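Local coordinates for protein acetylxylan esterase (PDB 5BN1) that removes acetyl groups from the xylose units of xylan and xylo-oligosaccharides as a serine esterase of the GDSL family, working as a doughnut-shaped homooctamer, at residues 31-36 against 40-45; 119-124 against 131-136; 123-128 against 164-169. The protein carries 1 engineered substitution. One frame throughout, in Å; residues are numbered along the deposited sequence. Where two conformers were deposited one is given.

Interaction 1 of 3, residues 31-36 against 40-45; sequences GALGTG and YVVGLL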
ATOM      1  N   GLY A  31     -20.226  11.226  -0.423  1.00 35.62           N
ATOM      2  CA  GLY A  31     -18.970  10.850  -0.778  1.00 32.79           C
ATOM      3  C   GLY A  31     -18.890  11.196  -2.213  1.00 32.82           C
ATOM      4  O   GLY A  31     -17.853  11.716  -2.686  1.00 31.86           O
ATOM      5  N   ALA A  32     -19.940  10.821  -2.968  1.00 25.61           N
ATOM      6  CA  ALA A  32     -19.762  10.957  -4.398  1.00 24.38           C
ATOM      7  C   ALA A  32     -19.604  12.443  -4.888  1.00 21.68           C
ATOM      8  O   ALA A  32     -19.180  12.633  -5.984  1.00 23.54           O
ATOM      9  CB  ALA A  32     -20.942  10.343  -5.174  1.00 27.71           C
ATOM     10  N   LEU A  33     -20.127  13.351  -4.104  1.00 18.58           N
ATOM     11  CA  LEU A  33     -20.160  14.807  -4.408  1.00 19.73           C
ATOM     12  C   LEU A  33     -18.855  15.508  -4.080  1.00 18.31           C
ATOM     13  O   LEU A  33     -18.692  16.671  -4.359  1.00 17.46           O
ATOM     14  CB  LEU A  33     -21.279  15.527  -3.692  1.00 20.18           C
ATOM     15  CG  LEU A  33     -22.765  15.237  -4.088  1.00 21.57           C
ATOM     16  CD1 LEU A  33     -23.767  16.024  -3.301  1.00 23.10           C
ATOM     17  CD2 LEU A  33     -22.916  15.395  -5.617  1.00 21.58           C
ATOM     18  N   GLY A  34     -17.948  14.797  -3.439  1.00 18.49           N
ATOM     19  CA  GLY A  34     -16.694  15.385  -2.994  1.00 16.96           C
ATOM     20  C   GLY A  34     -16.835  16.106  -1.720  1.00 17.99           C
ATOM     21  O   GLY A  34     -17.847  16.038  -1.021  1.00 18.73           O
ATOM     22  N   THR A  35     -15.747  16.805  -1.353  1.00 16.45           N
ATOM     23  CA  THR A  35     -15.650  17.404  -0.021  1.00 17.07           C
ATOM     24  C   THR A  35     -15.554  18.894   0.055  1.00 18.37           C
ATOM     25  O   THR A  35     -14.947  19.458   0.981  1.00 24.28           O
ATOM     26  CB  THR A  35     -14.412  16.816   0.736  1.00 18.39           C
ATOM     27  OG1 THR A  35     -13.242  16.995  -0.062  1.00 22.16           O
ATOM     28  CG2 THR A  35     -14.675  15.306   0.924  1.00 26.49           C
ATOM     29  N   GLY A  36     -16.179  19.626  -0.870  1.00 14.56           N
ATOM     30  CA  GLY A  36     -16.084  21.073  -0.926  1.00 14.12           C
ATOM     31  C   GLY A  36     -17.492  21.636  -1.120  1.00 14.06           C
ATOM     32  O   GLY A  36     -18.533  21.190  -0.621  1.00 13.52           O
ATOM     33  N   TYR A  40     -21.314  20.976   0.412  1.00 12.03           N
ATOM     34  CA  TYR A  40     -21.822  21.869   1.415  1.00 12.86           C
ATOM     35  C   TYR A  40     -23.176  22.480   1.037  1.00 12.23           C
ATOM     36  O   TYR A  40     -24.082  22.637   1.843  1.00 13.45           O
ATOM     37  CB  TYR A  40     -20.841  22.953   1.819  1.00 12.18           C
ATOM     38  CG  TYR A  40     -19.507  22.514   2.349  1.00 14.20           C
ATOM     39  CD1 TYR A  40     -19.327  21.243   2.771  1.00 14.27           C
ATOM     40  CD2 TYR A  40     -18.535  23.397   2.501  1.00 15.57           C
ATOM     41  CE1 TYR A  40     -18.052  20.824   3.231  1.00 16.45           C
ATOM     42  CE2 TYR A  40     -17.244  23.022   2.932  1.00 15.96           C
ATOM     43  CZ  TYR A  40     -17.048  21.766   3.305  1.00 17.46           C
ATOM     44  OH  TYR A  40     -15.784  21.348   3.822  1.00 18.85           O
ATOM     45  N   VAL A  41     -23.285  22.855  -0.258  1.00 14.05           N
ATOM     46  CA  VAL A  41     -24.550  23.325  -0.761  1.00 14.22           C
ATOM     47  C   VAL A  41     -25.638  22.271  -0.575  1.00 14.39           C
ATOM     48  O   VAL A  41     -26.729  22.600  -0.083  1.00 14.58           O
ATOM     49  CB  VAL A  41     -24.368  23.760  -2.259  1.00 14.11           C
ATOM     50  CG1 VAL A  41     -25.738  23.838  -2.939  1.00 14.93           C
ATOM     51  CG2 VAL A  41     -23.552  25.051  -2.426  1.00 14.51           C
ATOM     52  N   VAL A  42     -25.368  21.055  -0.979  1.00 14.55           N
ATOM     53  CA  VAL A  42     -26.353  19.972  -0.913  1.00 15.60           C
ATOM     54  C   VAL A  42     -26.693  19.717   0.552  1.00 15.25           C
ATOM     55  O   VAL A  42     -27.851  19.628   0.948  1.00 18.35           O
ATOM     56  CB  VAL A  42     -25.911  18.758  -1.615  1.00 17.34           C
ATOM     57  CG1 VAL A  42     -26.913  17.591  -1.412  1.00 22.58           C
ATOM     58  CG2 VAL A  42     -25.704  19.095  -3.096  1.00 19.74           C
ATOM     59  N   GLY A  43     -25.661  19.714   1.391  1.00 14.05           N
ATOM     60  CA  GLY A  43     -25.971  19.454   2.776  1.00 15.46           C
ATOM     61  C   GLY A  43     -26.706  20.487   3.473  1.00 14.31           C
ATOM     62  O   GLY A  43     -27.572  20.184   4.368  1.00 16.08           O
ATOM     63  N   LEU A  44     -26.427  21.802   3.279  1.00 13.89           N
ATOM     64  CA  LEU A  44     -27.150  22.905   3.832  1.00 15.56           C
ATOM     65  C   LEU A  44     -28.646  22.896   3.337  1.00 17.26           C
ATOM     66  O   LEU A  44     -29.570  23.156   4.101  1.00 17.85           O
ATOM     67  CB  LEU A  44     -26.505  24.240   3.527  1.00 15.45           C
ATOM     68  CG  LEU A  44     -25.266  24.555   4.442  1.00 17.68           C
ATOM     69  CD1 LEU A  44     -24.383  25.565   3.830  1.00 16.58           C
ATOM     70  CD2 LEU A  44     -25.842  25.002   5.821  1.00 20.40           C
ATOM     71  N   LEU A  45     -28.796  22.610   2.057  1.00 15.88           N
ATOM     72  CA  LEU A  45     -30.214  22.572   1.531  1.00 18.24           C
ATOM     73  C   LEU A  45     -30.992  21.396   2.158  1.00 19.15           C
ATOM     74  O   LEU A  45     -32.186  21.647   2.527  1.00 20.20           O
ATOM     75  CB  LEU A  45     -30.192  22.495  -0.021  1.00 18.45           C
ATOM     76  CG  LEU A  45     -29.851  23.729  -0.799  1.00 20.41           C
ATOM     77  CD1 LEU A  45     -29.589  23.329  -2.207  1.00 19.67           C
ATOM     78  CD2 LEU A  45     -30.933  24.785  -0.618  1.00 20.29           C
TER
HETATM   79  O   HOH W   1     -13.686  21.760   2.084  1.00 27.67           O
HETATM   80  O   HOH W   2     -15.150  18.896   3.947  1.00 28.56           O

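Interaction 2 of 3, residues 119-124 against 131-136; sequences SLVLET and IILMTP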
ATOM      1  N   SER A 119     -20.535  30.109 -26.107  1.00 15.79           N
ATOM      2  CA  SER A 119     -21.122  29.094 -26.879  1.00 16.62           C
ATOM      3  C   SER A 119     -21.722  27.967 -26.098  1.00 17.94           C
ATOM      4  O   SER A 119     -22.840  27.451 -26.394  1.00 19.42           O
ATOM      5  CB  SER A 119     -20.113  28.489 -27.833  1.00 21.07           C
ATOM      6  OG  SER A 119     -20.642  27.436 -28.584  1.00 30.62           O
ATOM      7  N   LEU A 120     -21.063  27.566 -25.016  1.00 15.55           N
ATOM      8  CA  LEU A 120     -21.586  26.528 -24.163  1.00 17.19           C
ATOM      9  C   LEU A 120     -22.917  27.021 -23.532  1.00 15.81           C
ATOM     10  O   LEU A 120     -23.829  26.197 -23.384  1.00 18.10           O
ATOM     11  CB  LEU A 120     -20.556  26.155 -23.047  1.00 17.07           C
ATOM     12  CG  LEU A 120     -19.417  25.358 -23.644  1.00 16.02           C
ATOM     13  CD1 LEU A 120     -18.368  25.159 -22.521  1.00 18.95           C
ATOM     14  CD2 LEU A 120     -19.686  24.033 -24.245  1.00 18.36           C
ATOM     15  N   VAL A 121     -22.985  28.215 -23.068  1.00 15.68           N
ATOM     16  CA  VAL A 121     -24.176  28.749 -22.395  1.00 16.23           C
ATOM     17  C   VAL A 121     -25.315  28.802 -23.394  1.00 19.18           C
ATOM     18  O   VAL A 121     -26.407  28.362 -23.125  1.00 18.53           O
ATOM     19  CB  VAL A 121     -23.962  30.034 -21.729  1.00 17.36           C
ATOM     20  CG1 VAL A 121     -25.214  30.604 -21.167  1.00 19.21           C
ATOM     21  CG2 VAL A 121     -22.907  29.872 -20.579  1.00 16.56           C
ATOM     22  N   LEU A 122     -25.012  29.328 -24.591  1.00 17.65           N
ATOM     23  CA  LEU A 122     -26.127  29.419 -25.560  1.00 17.87           C
ATOM     24  C   LEU A 122     -26.581  28.132 -26.038  1.00 17.35           C
ATOM     25  O   LEU A 122     -27.851  28.010 -26.318  1.00 21.57           O
ATOM     26  CB  LEU A 122     -25.608  30.312 -26.776  1.00 18.28           C
ATOM     27  CG  LEU A 122     -25.364  31.744 -26.555  1.00 20.54           C
ATOM     28  CD1 LEU A 122     -24.668  32.411 -27.792  1.00 21.39           C
ATOM     29  CD2 LEU A 122     -26.645  32.468 -26.155  1.00 24.21           C
ATOM     30  N   GLU A 123     -25.760  27.126 -26.196  1.00 18.97           N
ATOM     31  CA  GLU A 123     -26.136  25.784 -26.634  1.00 20.82           C
ATOM     32  C   GLU A 123     -27.013  25.111 -25.545  1.00 25.38           C
ATOM     33  O   GLU A 123     -27.930  24.313 -25.819  1.00 23.52           O
ATOM     34  CB  GLU A 123     -24.871  24.912 -26.910  1.00 24.86           C
ATOM     35  CG  GLU A 123     -25.095  23.420 -27.067  1.00 35.13           C
ATOM     36  CD  GLU A 123     -23.818  22.563 -27.035  1.00 45.72           C
ATOM     37  OE1 GLU A 123     -22.653  23.105 -27.080  1.00 41.19           O
ATOM     38  OE2 GLU A 123     -24.027  21.328 -26.963  1.00 49.70           O
ATOM     39  N   THR A 124     -26.624  25.345 -24.299  1.00 20.93           N
ATOM     40  CA  THR A 124     -27.248  24.664 -23.199  1.00 19.99           C
ATOM     41  C   THR A 124     -28.606  25.294 -22.783  1.00 21.66           C
ATOM     42  O   THR A 124     -29.538  24.576 -22.398  1.00 21.85           O
ATOM     43  CB  THR A 124     -26.240  24.668 -21.967  1.00 18.71           C
ATOM     44  OG1 THR A 124     -25.044  24.026 -22.455  1.00 19.35           O
ATOM     45  CG2 THR A 124     -26.868  23.869 -20.812  1.00 21.29           C
ATOM     46  N   ILE A 131     -29.433  28.197 -15.846  1.00 18.20           N
ATOM     47  CA  ILE A 131     -27.948  28.128 -15.785  1.00 18.36           C
ATOM     48  C   ILE A 131     -27.545  29.065 -14.735  1.00 17.25           C
ATOM     49  O   ILE A 131     -27.986  30.204 -14.589  1.00 17.86           O
ATOM     50  CB  ILE A 131     -27.345  28.501 -17.131  1.00 17.99           C
ATOM     51  CG1 ILE A 131     -27.668  27.393 -18.131  1.00 21.98           C
ATOM     52  CG2 ILE A 131     -25.805  28.698 -16.985  1.00 19.93           C
ATOM     53  CD1 ILE A 131     -27.239  27.726 -19.547  1.00 24.86           C
ATOM     54  N   ILE A 132     -26.524  28.625 -13.894  1.00 14.66           N
ATOM     55  CA  ILE A 132     -25.931  29.471 -12.958  1.00 14.48           C
ATOM     56  C   ILE A 132     -24.428  29.647 -13.276  1.00 15.51           C
ATOM     57  O   ILE A 132     -23.759  28.653 -13.414  1.00 17.02           O
ATOM     58  CB  ILE A 132     -25.953  28.883 -11.483  1.00 15.95           C
ATOM     59  CG1 ILE A 132     -27.407  28.514 -11.112  1.00 18.68           C
ATOM     60  CG2 ILE A 132     -25.431  29.904 -10.511  1.00 17.41           C
ATOM     61  CD1 ILE A 132     -27.684  27.098 -10.819  1.00 23.27           C
ATOM     62  N   LEU A 133     -24.017  30.864 -13.603  1.00 14.43           N
ATOM     63  CA  LEU A 133     -22.640  31.148 -13.945  1.00 15.07           C
ATOM     64  C   LEU A 133     -22.017  31.725 -12.726  1.00 13.62           C
ATOM     65  O   LEU A 133     -22.265  32.783 -12.220  1.00 14.79           O
ATOM     66  CB  LEU A 133     -22.604  32.213 -15.107  1.00 15.75           C
ATOM     67  CG  LEU A 133     -22.976  31.509 -16.374  1.00 16.70           C
ATOM     68  CD1 LEU A 133     -23.161  32.601 -17.443  1.00 18.81           C
ATOM     69  CD2 LEU A 133     -21.912  30.624 -16.906  1.00 24.47           C
ATOM     70  N   MET A 134     -20.963  30.959 -12.256  1.00 14.41           N
ATOM     71  CA  MET A 134     -20.150  31.460 -11.195  1.00 15.05           C
ATOM     72  C   MET A 134     -18.823  31.930 -11.713  1.00 12.27           C
ATOM     73  O   MET A 134     -18.204  31.296 -12.519  1.00 14.20           O
ATOM     74  CB  MET A 134     -19.828  30.279 -10.232  1.00 14.69           C
ATOM     75  CG  MET A 134     -21.031  29.570  -9.679  1.00 14.62           C
ATOM     76  SD  MET A 134     -20.676  28.070  -8.568  1.00 17.15           S
ATOM     77  CE  MET A 134     -19.938  28.950  -7.210  1.00 20.02           C
ATOM     78  N   THR A 135     -18.386  33.053 -11.251  1.00 11.92           N
ATOM     79  CA  THR A 135     -17.089  33.620 -11.700  1.00 11.61           C
ATOM     80  C   THR A 135     -15.960  32.712 -11.186  1.00 11.90           C
ATOM     81  O   THR A 135     -16.149  32.071 -10.126  1.00 11.70           O
ATOM     82  CB  THR A 135     -16.758  35.032 -11.217  1.00 13.29           C
ATOM     83  OG1 THR A 135     -16.719  35.134  -9.768  1.00 13.32           O
ATOM     84  CG2 THR A 135     -17.886  36.007 -11.647  1.00 14.17           C
ATOM     85  N   PRO A 136     -14.891  32.590 -11.921  1.00 12.06           N
ATOM     86  CA  PRO A 136     -13.632  32.182 -11.244  1.00 11.74           C
ATOM     87  C   PRO A 136     -13.306  33.195 -10.173  1.00 12.09           C
ATOM     88  O   PRO A 136     -13.872  34.293  -9.966  1.00 11.40           O
ATOM     89  CB  PRO A 136     -12.684  32.100 -12.417  1.00 11.97           C
ATOM     90  CG  PRO A 136     -13.044  33.329 -13.278  1.00 12.34           C
ATOM     91  CD  PRO A 136     -14.536  33.209 -13.261  1.00 12.41           C
TER

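Interaction 3 of 3, residues 123-128 against 164-169; sequences ETKPLV and ETNSLF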
ATOM      1  N   GLU A 123     -25.760  27.126 -26.196  1.00 18.97           N
ATOM      2  CA  GLU A 123     -26.136  25.784 -26.634  1.00 20.82           C
ATOM      3  C   GLU A 123     -27.013  25.111 -25.545  1.00 25.38           C
ATOM      4  O   GLU A 123     -27.930  24.313 -25.819  1.00 23.52           O
ATOM      5  CB  GLU A 123     -24.871  24.912 -26.910  1.00 24.86           C
ATOM      6  CG  GLU A 123     -25.095  23.420 -27.067  1.00 35.13           C
ATOM      7  CD  GLU A 123     -23.818  22.563 -27.035  1.00 45.72           C
ATOM      8  OE1 GLU A 123     -22.653  23.105 -27.080  1.00 41.19           O
ATOM      9  OE2 GLU A 123     -24.027  21.328 -26.963  1.00 49.70           O
ATOM     10  N   THR A 124     -26.624  25.345 -24.299  1.00 20.93           N
ATOM     11  CA  THR A 124     -27.248  24.664 -23.199  1.00 19.99           C
ATOM     12  C   THR A 124     -28.606  25.294 -22.783  1.00 21.66           C
ATOM     13  O   THR A 124     -29.538  24.576 -22.398  1.00 21.85           O
ATOM     14  CB  THR A 124     -26.240  24.668 -21.967  1.00 18.71           C
ATOM     15  OG1 THR A 124     -25.044  24.026 -22.455  1.00 19.35           O
ATOM     16  CG2 THR A 124     -26.868  23.869 -20.812  1.00 21.29           C
ATOM     17  N   LYS A 125     -28.719  26.588 -22.850  1.00 19.81           N
ATOM     18  CA  LYS A 125     -29.837  27.327 -22.338  1.00 21.83           C
ATOM     19  C   LYS A 125     -31.215  26.737 -22.826  1.00 24.46           C
ATOM     20  O   LYS A 125     -32.103  26.510 -22.003  1.00 23.49           O
ATOM     21  CB  LYS A 125     -29.711  28.768 -22.654  1.00 23.05           C
ATOM     22  CG  LYS A 125     -30.903  29.572 -22.331  1.00 29.34           C
ATOM     23  CD  LYS A 125     -30.694  31.003 -22.565  1.00 35.37           C
ATOM     24  CE  LYS A 125     -31.940  31.726 -22.051  1.00 40.55           C
ATOM     25  NZ  LYS A 125     -31.841  33.073 -22.543  1.00 38.84           N
ATOM     26  N   PRO A 126     -31.313  26.369 -24.107  1.00 23.96           N
ATOM     27  CA  PRO A 126     -32.654  25.872 -24.561  1.00 27.15           C
ATOM     28  C   PRO A 126     -33.036  24.506 -24.066  1.00 28.72           C
ATOM     29  O   PRO A 126     -34.264  24.206 -24.104  1.00 25.62           O
ATOM     30  CB  PRO A 126     -32.533  25.782 -26.115  1.00 25.50           C
ATOM     31  CG  PRO A 126     -31.213  26.319 -26.474  1.00 29.07           C
ATOM     32  CD  PRO A 126     -30.411  26.650 -25.238  1.00 23.30           C
ATOM     33  N   LEU A 127     -32.066  23.732 -23.528  1.00 23.94           N
ATOM     34  CA  LEU A 127     -32.189  22.393 -23.131  1.00 21.65           C
ATOM     35  C   LEU A 127     -32.456  22.229 -21.653  1.00 22.63           C
ATOM     36  O   LEU A 127     -32.670  21.074 -21.214  1.00 23.47           O
ATOM     37  CB  LEU A 127     -30.975  21.583 -23.538  1.00 25.54           C
ATOM     38  CG  LEU A 127     -30.482  21.779 -24.965  1.00 28.23           C
ATOM     39  CD1 LEU A 127     -29.229  20.985 -25.287  1.00 26.08           C
ATOM     40  CD2 LEU A 127     -31.605  21.411 -25.914  1.00 34.07           C
ATOM     41  N   VAL A 128     -32.411  23.284 -20.904  1.00 21.41           N
ATOM     42  CA  VAL A 128     -32.462  23.178 -19.449  1.00 22.58           C
ATOM     43  C   VAL A 128     -33.388  24.204 -18.907  1.00 22.77           C
ATOM     44  O   VAL A 128     -33.878  25.184 -19.584  1.00 25.09           O
ATOM     45  CB  VAL A 128     -31.050  23.486 -18.798  1.00 19.33           C
ATOM     46  CG1 VAL A 128     -30.145  22.501 -19.305  1.00 20.37           C
ATOM     47  CG2 VAL A 128     -30.595  24.900 -19.012  1.00 19.49           C
ATOM     48  N   GLU A 164     -26.507  38.817 -20.509  1.00 27.02           N
ATOM     49  CA  GLU A 164     -27.015  38.566 -21.874  1.00 33.85           C
ATOM     50  C   GLU A 164     -27.910  37.381 -22.059  1.00 34.96           C
ATOM     51  O   GLU A 164     -28.886  37.449 -22.831  1.00 30.29           O
ATOM     52  CB  GLU A 164     -25.784  38.503 -22.719  1.00 34.57           C
ATOM     53  CG  GLU A 164     -25.684  37.934 -24.072  1.00 42.05           C
ATOM     54  CD  GLU A 164     -24.170  37.879 -24.479  1.00 58.73           C
ATOM     55  OE1 GLU A 164     -23.275  38.517 -23.712  1.00 39.67           O
ATOM     56  OE2 GLU A 164     -23.911  37.154 -25.516  1.00 42.77           O
ATOM     57  N   THR A 165     -27.672  36.311 -21.309  1.00 25.78           N
ATOM     58  CA  THR A 165     -28.348  35.023 -21.438  1.00 22.84           C
ATOM     59  C   THR A 165     -29.412  34.851 -20.347  1.00 23.20           C
ATOM     60  O   THR A 165     -30.029  33.796 -20.302  1.00 28.37           O
ATOM     61  CB  THR A 165     -27.366  33.868 -21.452  1.00 27.63           C
ATOM     62  OG1 THR A 165     -26.687  33.849 -20.167  1.00 22.41           O
ATOM     63  CG2 THR A 165     -26.346  33.967 -22.596  1.00 25.65           C
ATOM     64  N   ASN A 166     -29.564  35.836 -19.493  1.00 23.68           N
ATOM     65  CA  ASN A 166     -30.477  35.831 -18.379  0.70 31.27           C
ATOM     66  C   ASN A 166     -30.214  34.577 -17.528  1.00 31.38           C
ATOM     67  O   ASN A 166     -31.116  33.848 -17.104  1.00 27.44           O
ATOM     68  CB  ASN A 166     -31.954  35.918 -18.902  0.70 32.52           C
ATOM     69  CG  ASN A 166     -32.203  37.203 -19.691  0.70 37.70           C
ATOM     70  OD1 ASN A 166     -31.803  38.280 -19.275  0.70 45.06           O
ATOM     71  ND2 ASN A 166     -32.814  37.079 -20.865  0.70 44.52           N
ATOM     72  N   SER A 167     -28.922  34.340 -17.307  1.00 24.91           N
ATOM     73  CA  SER A 167     -28.530  33.247 -16.372  1.00 24.35           C
ATOM     74  C   SER A 167     -28.415  33.831 -14.980  1.00 20.74           C
ATOM     75  O   SER A 167     -28.162  34.997 -14.755  1.00 20.92           O
ATOM     76  CB  SER A 167     -27.167  32.779 -16.837  1.00 21.58           C
ATOM     77  OG  SER A 167     -27.178  32.110 -18.081  1.00 21.20           O
ATOM     78  N   LEU A 168     -28.501  32.973 -13.969  1.00 17.64           N
ATOM     79  CA  LEU A 168     -28.192  33.402 -12.635  1.00 16.69           C
ATOM     80  C   LEU A 168     -26.622  33.557 -12.569  1.00 17.24           C
ATOM     81  O   LEU A 168     -25.906  33.046 -13.389  1.00 17.00           O
ATOM     82  CB  LEU A 168     -28.630  32.329 -11.607  1.00 19.44           C
ATOM     83  CG  LEU A 168     -30.167  32.116 -11.501  1.00 20.36           C
ATOM     84  CD1 LEU A 168     -30.488  31.028 -10.458  1.00 22.75           C
ATOM     85  CD2 LEU A 168     -30.763  33.422 -11.138  1.00 25.95           C
ATOM     86  N   PHE A 169     -26.211  34.280 -11.591  1.00 16.55           N
ATOM     87  CA  PHE A 169     -24.817  34.794 -11.534  1.00 16.47           C
ATOM     88  C   PHE A 169     -24.309  34.873 -10.125  1.00 16.41           C
ATOM     89  O   PHE A 169     -24.916  35.506  -9.220  1.00 16.07           O
ATOM     90  CB  PHE A 169     -24.738  36.182 -12.180  1.00 17.03           C
ATOM     91  CG  PHE A 169     -23.408  36.870 -12.025  1.00 15.26           C
ATOM     92  CD1 PHE A 169     -22.322  36.308 -12.704  1.00 14.94           C
ATOM     93  CD2 PHE A 169     -23.178  37.888 -11.196  1.00 14.92           C
ATOM     94  CE1 PHE A 169     -21.077  36.915 -12.541  1.00 14.75           C
ATOM     95  CE2 PHE A 169     -21.927  38.531 -11.011  1.00 15.83           C
ATOM     96  CZ  PHE A 169     -20.841  37.978 -11.729  1.00 13.51           C
TER

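Interaction 1 of 3, residues 31-36 against 40-45
The start of helix 37-48 in this SGNH-type esterase is where the contact forms: G36 sits at the N-cap position, and its carbonyl takes the amide of Y40. The bond from Y40 N to G36 O is 3.0 Å and nearly straight, with an N-H...O angle of 163°. G36 O also lies over one face of the Y40 ring, 3.4 Å above the plane and displaced toward the rim. With CG anti to its own carbonyl carbon (chi1 -58°), the ring is laid back along the preceding loop, and its hydroxyl ends 3.5 Å from T35 O. Two waters join that pair, each donating to T35 O and each hydrogen-bonded to Y40 OH; the second stands at the ring edge, in plane. L33 CD1 meets V42 CG2 at 3.6 Å, the two side chains crossing at about a right angle. Y40 also packs on its own chain's helix 197-211, and its ring meets Y40 of a second subunit. A phenylalanine in place of Y40 would probably keep the ring packing but leave both waters without their hydroxyl partner. The backbone bond starts the helix, waters link the hydroxyl to T35 O, and L33 packs the loop against V42.

Interaction 2 of 3, residues 119-124 against 131-136
I131 and V121 bury the most surface here, and L133 follows. I131 reaches from strand 130-134 to the helix with its terminal methyl: CD1 lies 3.9 Å from V121 CG1 and 3.7 Å from V121 O, so the methyl rests against both a side chain and the backbone of the helix. The I131 chain is drawn out to full length by its second torsion (chi2 174°), which carries CD1 into the step between V121 and T124. On the T124 side the same methyl comes within 4.0 Å of T124 CB. V121 divides its two branches between two strand residues: CG1 goes to I131, and CG2 meets L133 CD2 tip to tip at 3.9 Å. T124 turns carbon to I131 while its hydroxyl points back along the helix, T124 OG1 donating to L120 O at 2.7 Å. L120 O also accepts from T124 N, and T124 OG1 has a further partner in W73 NE1 of helix 66-78. Between the two segments the side chains meet through carbon, and the one polar atom touched is V121 O. Axes of the two short segments run almost antiparallel, at 166°, and approach to 10.5 Å. Helix 110-124 followed by strand 130-134 forms the helix-to-strand half of a beta-alpha-beta crossover from strand 84-88, its neighbour in the parallel sheet, as expected of the three-layer alpha/beta/alpha fold of SGNH hydrolases.

Interaction 3 of 3, residues 123-128 against 164-169
The flat group that matters is the peptide carbonyl of T165, and K125 comes to it from above the plane: NZ stands 53° out of the carbonyl plane. K125 NZ donates to T165 O at 3.0 Å; the C=O...N angle of 119° would suit a lone pair, but the rise out of the plane takes NZ off it. The methylene before it is close too, with K125 CE 3.3 Å from T165 O, so the last part of the lysine chain passes the oxygen instead of meeting it head on. That reach needs the whole length of the side chain. K125 leaves the 3-10 turn 125-127 with CG anti to its backbone N (chi1 172°) and stays extended through every later torsion. T165 O lies where helix 146-165 gives out: N166 takes up positive phi in a Schellman motif. A lysine ammonium beside this carbonyl would be expected to suit the partial negative charge of a helix C-terminus. The T165 hydroxyl is engaged in its own helix, bonded to I161 O. K125 is exposed, so solvent probably competes for its ammonium. Around the bond, T165 packs on V121 and L122 of helix 110-124, while K125 and S167 both touch I131 of strand 130-134. The contact thus joins the C-terminal ends of helices 110-124 and 146-165, just before the chain enters strand 168-170 beside strand 130-134.

Interactions 2 and 3 are neighbours, their centres about 6 Å apart; they share E123 and T124 and both use helix 110-124. Strands 130-134 and 168-170 join them directly: I131 O lies 2.9 Å from L168 N, a probable hydrogen bond within the sheet. Their chemistry follows their depth, since interaction 2 is buried and held by apolar side chains, without a hydrogen bond between its segments, whereas interaction 3 is partly exposed and rests on a single lysine-to-carbonyl bond. Interaction 1 stands apart, about 21 Å from interaction 2 between centres and across the chain's centre from it. Though also largely buried, it mixes a backbone bond, waters and methyl packing, and it alone adjoins another subunit.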